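Side-chain contact in 3-methylaspartate ammonia-lyase (Citrobacter amalonaticus, PDB 1KKO), which catalyses the reversible anti elimination of ammonia from L-threo-3-methylaspartate to give mesaconate, a magnesium-dependent step, probably of the methylaspartate cycle: residues F115-R120 with I338-D343. Numbering follows the deposited sequence.
Sequences FFDKLR and IHNIVD
D117 meets H339 and N340 of helix 339-351, and the small interface shows how one buried carboxylate can join two domains. Ahead of it in sequence, F116 packs onto L134 and L138 of helix 128-146, and from this segment D117 makes the contact. Its CB and CG come up to the edge of the imidazole, with CG 3.5 Å from CE1 of H339, while the carboxylate stands nearly upright to the ring, the two planes 80° apart. H339 reaches this position with CG between its backbone N and carbonyl carbon (chi1 59°). A water then links the two side chains: it lies in the ring plane, 2.8 Å from NE2 of H339, and donates a longer bond to OD2 of D117 at 3.2 Å. The amide of N340 arrives from the opposite direction and sits near OD2 of D117, its plane turned 48° from the carboxylate. The other oxygen, OD1, is held by a salt bridge to R131 and by the backbone N of G337, which together should favour a charged carboxylate and limit its rotation. The arrangement joins helix 110-118 of the N-terminal domain to a helix on the outside of the TIM barrel, following the two-domain plan of the enolase superfamily.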
ATOM      1  N   PHE A 115       1.930   4.185 -30.652  1.00 14.26           N
ATOM      2  CA  PHE A 115       2.637   3.106 -31.312  1.00 14.31           C
ATOM      3  C   PHE A 115       2.430   1.796 -30.580  1.00 13.47           C
ATOM      4  O   PHE A 115       2.041   0.798 -31.170  1.00 14.29           O
ATOM      5  CB  PHE A 115       4.127   3.410 -31.450  1.00 14.08           C
ATOM      6  CG  PHE A 115       4.924   2.246 -31.938  1.00 14.60           C
ATOM      7  CD1 PHE A 115       5.010   1.965 -33.291  1.00 15.98           C
ATOM      8  CD2 PHE A 115       5.566   1.408 -31.054  1.00 15.07           C
ATOM      9  CE1 PHE A 115       5.724   0.885 -33.735  1.00 17.46           C
ATOM     10  CE2 PHE A 115       6.277   0.322 -31.502  1.00 15.66           C
ATOM     11  CZ  PHE A 115       6.358   0.069 -32.851  1.00 16.30           C
ATOM     12  N   PHE A 116       2.672   1.796 -29.274  1.00 13.55           N
ATOM     13  CA  PHE A 116       2.497   0.567 -28.518  1.00 13.49           C
ATOM     14  C   PHE A 116       1.045   0.188 -28.317  1.00 13.74           C
ATOM     15  O   PHE A 116       0.749  -0.984 -28.146  1.00 14.27           O
ATOM     16  CB  PHE A 116       3.241   0.641 -27.180  1.00 13.78           C
ATOM     17  CG  PHE A 116       4.719   0.605 -27.352  1.00 12.78           C
ATOM     18  CD1 PHE A 116       5.352  -0.567 -27.699  1.00 13.28           C
ATOM     19  CD2 PHE A 116       5.476   1.750 -27.230  1.00 12.71           C
ATOM     20  CE1 PHE A 116       6.722  -0.599 -27.897  1.00 12.97           C
ATOM     21  CE2 PHE A 116       6.850   1.724 -27.439  1.00 13.35           C
ATOM     22  CZ  PHE A 116       7.461   0.553 -27.770  1.00 13.24           C
ATOM     23  N   ASP A 117       0.140   1.159 -28.373  1.00 14.04           N
ATOM     24  CA  ASP A 117      -1.263   0.841 -28.168  1.00 15.13           C
ATOM     25  C   ASP A 117      -1.854   0.055 -29.326  1.00 16.59           C
ATOM     26  O   ASP A 117      -2.842  -0.646 -29.127  1.00 17.31           O
ATOM     27  CB  ASP A 117      -2.096   2.099 -27.948  1.00 14.77           C
ATOM     28  CG  ASP A 117      -3.267   1.852 -27.040  1.00 14.58           C
ATOM     29  OD1 ASP A 117      -3.069   1.273 -25.937  1.00 15.32           O
ATOM     30  OD2 ASP A 117      -4.414   2.203 -27.348  1.00 15.28           O
ATOM     31  N   LYS A 118      -1.256   0.183 -30.513  1.00 17.98           N
ATOM     32  CA  LYS A 118      -1.756  -0.448 -31.737  1.00 19.58           C
ATOM     33  C   LYS A 118      -0.855  -1.559 -32.277  1.00 19.76           C
ATOM     34  O   LYS A 118      -1.173  -2.199 -33.286  1.00 20.18           O
ATOM     35  CB  LYS A 118      -1.927   0.615 -32.818  1.00 20.57           C
ATOM     36  CG  LYS A 118      -3.053   1.598 -32.559  1.00 23.84           C
ATOM     37  CD  LYS A 118      -2.628   2.768 -31.708  1.00 27.01           C
ATOM     38  CE  LYS A 118      -3.357   4.022 -32.125  1.00 28.42           C
ATOM     39  NZ  LYS A 118      -4.760   3.721 -32.582  1.00 28.91           N
ATOM     40  N   LEU A 119       0.261  -1.794 -31.603  1.00 20.07           N
ATOM     41  CA  LEU A 119       1.199  -2.825 -32.007  1.00 19.90           C
ATOM     42  C   LEU A 119       0.602  -4.230 -31.929  1.00 20.99           C
ATOM     43  O   LEU A 119      -0.058  -4.575 -30.965  1.00 21.64           O
ATOM     44  CB  LEU A 119       2.418  -2.746 -31.096  1.00 18.91           C
ATOM     45  CG  LEU A 119       3.571  -3.659 -31.484  1.00 17.10           C
ATOM     46  CD1 LEU A 119       4.174  -3.245 -32.812  1.00 18.20           C
ATOM     47  CD2 LEU A 119       4.632  -3.649 -30.398  1.00 16.55           C
ATOM     48  N   ARG A 120       0.862  -5.052 -32.944  1.00 22.13           N
ATOM     49  CA  ARG A 120       0.422  -6.446 -32.909  1.00 22.92           C
ATOM     50  C   ARG A 120       1.595  -7.408 -33.074  1.00 22.99           C
ATOM     51  O   ARG A 120       2.447  -7.222 -33.953  1.00 23.60           O
ATOM     52  CB  ARG A 120      -0.628  -6.726 -33.979  1.00 23.23           C
ATOM     53  CG  ARG A 120      -1.965  -6.085 -33.688  1.00 23.89           C
ATOM     54  CD  ARG A 120      -2.929  -6.140 -34.851  1.00 25.41           C
ATOM     55  NE  ARG A 120      -4.195  -5.493 -34.523  1.00 27.51           N
ATOM     56  CZ  ARG A 120      -5.205  -6.101 -33.916  1.00 28.10           C
ATOM     57  NH1 ARG A 120      -5.110  -7.375 -33.567  1.00 27.92           N
ATOM     58  NH2 ARG A 120      -6.316  -5.428 -33.654  1.00 29.76           N
ATOM     59  N   ILE A 338      -2.354   4.655 -21.197  1.00 10.28           N
ATOM     60  CA  ILE A 338      -3.002   5.630 -20.326  1.00 10.45           C
ATOM     61  C   ILE A 338      -3.437   6.890 -21.060  1.00 10.66           C
ATOM     62  O   ILE A 338      -4.222   7.660 -20.537  1.00 10.66           O
ATOM     63  CB  ILE A 338      -2.113   5.960 -19.114  1.00 10.26           C
ATOM     64  CG1 ILE A 338      -0.795   6.600 -19.533  1.00 11.26           C
ATOM     65  CG2 ILE A 338      -1.896   4.710 -18.264  1.00 11.19           C
ATOM     66  CD1 ILE A 338       0.041   7.074 -18.341  1.00 11.66           C
ATOM     67  N   HIS A 339      -2.918   7.116 -22.262  1.00 10.94           N
ATOM     68  CA  HIS A 339      -3.424   8.219 -23.075  1.00 11.15           C
ATOM     69  C   HIS A 339      -4.922   8.012 -23.326  1.00 10.83           C
ATOM     70  O   HIS A 339      -5.671   8.979 -23.464  1.00 11.81           O
ATOM     71  CB  HIS A 339      -2.681   8.342 -24.391  1.00 11.30           C
ATOM     72  CG  HIS A 339      -2.751   7.130 -25.252  1.00 12.03           C
ATOM     73  ND1 HIS A 339      -2.353   5.880 -24.826  1.00 12.60           N
ATOM     74  CD2 HIS A 339      -3.155   6.980 -26.536  1.00 13.09           C
ATOM     75  CE1 HIS A 339      -2.512   5.013 -25.809  1.00 13.63           C
ATOM     76  NE2 HIS A 339      -3.001   5.655 -26.857  1.00 14.15           N
ATOM     77  N   ASN A 340      -5.369   6.760 -23.363  1.00 11.08           N
ATOM     78  CA  ASN A 340      -6.781   6.451 -23.545  1.00 11.23           C
ATOM     79  C   ASN A 340      -7.594   6.912 -22.340  1.00 10.82           C
ATOM     80  O   ASN A 340      -8.769   7.244 -22.471  1.00 11.39           O
ATOM     81  CB  ASN A 340      -7.010   4.960 -23.789  1.00 11.41           C
ATOM     82  CG  ASN A 340      -6.399   4.467 -25.076  1.00 11.68           C
ATOM     83  OD1 ASN A 340      -5.737   3.415 -25.113  1.00 14.48           O
ATOM     84  ND2 ASN A 340      -6.609   5.206 -26.136  1.00 12.55           N
ATOM     85  N   ILE A 341      -7.006   6.894 -21.143  1.00 10.67           N
ATOM     86  CA  ILE A 341      -7.714   7.407 -19.975  1.00 10.80           C
ATOM     87  C   ILE A 341      -7.962   8.902 -20.146  1.00 10.78           C
ATOM     88  O   ILE A 341      -9.059   9.394 -19.855  1.00 11.08           O
ATOM     89  CB  ILE A 341      -6.925   7.209 -18.666  1.00 10.68           C
ATOM     90  CG1 ILE A 341      -6.579   5.753 -18.408  1.00 11.20           C
ATOM     91  CG2 ILE A 341      -7.714   7.776 -17.492  1.00 11.01           C
ATOM     92  CD1 ILE A 341      -5.495   5.613 -17.344  1.00 12.16           C
ATOM     93  N   VAL A 342      -6.931   9.630 -20.558  1.00 10.71           N
ATOM     94  CA  VAL A 342      -7.066  11.066 -20.742  1.00 11.29           C
ATOM     95  C   VAL A 342      -8.174  11.334 -21.761  1.00 11.31           C
ATOM     96  O   VAL A 342      -9.067  12.137 -21.519  1.00 11.72           O
ATOM     97  CB  VAL A 342      -5.753  11.726 -21.217  1.00 11.84           C
ATOM     98  CG1 VAL A 342      -5.934  13.223 -21.333  1.00 12.25           C
ATOM     99  CG2 VAL A 342      -4.586  11.410 -20.263  1.00 11.67           C
ATOM    100  N   ASP A 343      -8.124  10.653 -22.892  1.00 11.52           N
ATOM    101  CA  ASP A 343      -9.138  10.883 -23.921  1.00 11.77           C
ATOM    102  C   ASP A 343     -10.526  10.516 -23.420  1.00 11.60           C
ATOM    103  O   ASP A 343     -11.495  11.206 -23.719  1.00 11.97           O
ATOM    104  CB  ASP A 343      -8.800  10.088 -25.177  1.00 12.36           C
ATOM    105  CG  ASP A 343      -7.640  10.673 -25.943  1.00 13.37           C
ATOM    106  OD1 ASP A 343      -7.396  11.896 -25.852  1.00 15.02           O
ATOM    107  OD2 ASP A 343      -6.939   9.962 -26.678  1.00 16.00           O
TER
HETATM  108  O   HOH W   1      -4.035   4.732 -29.286  1.00 18.95           O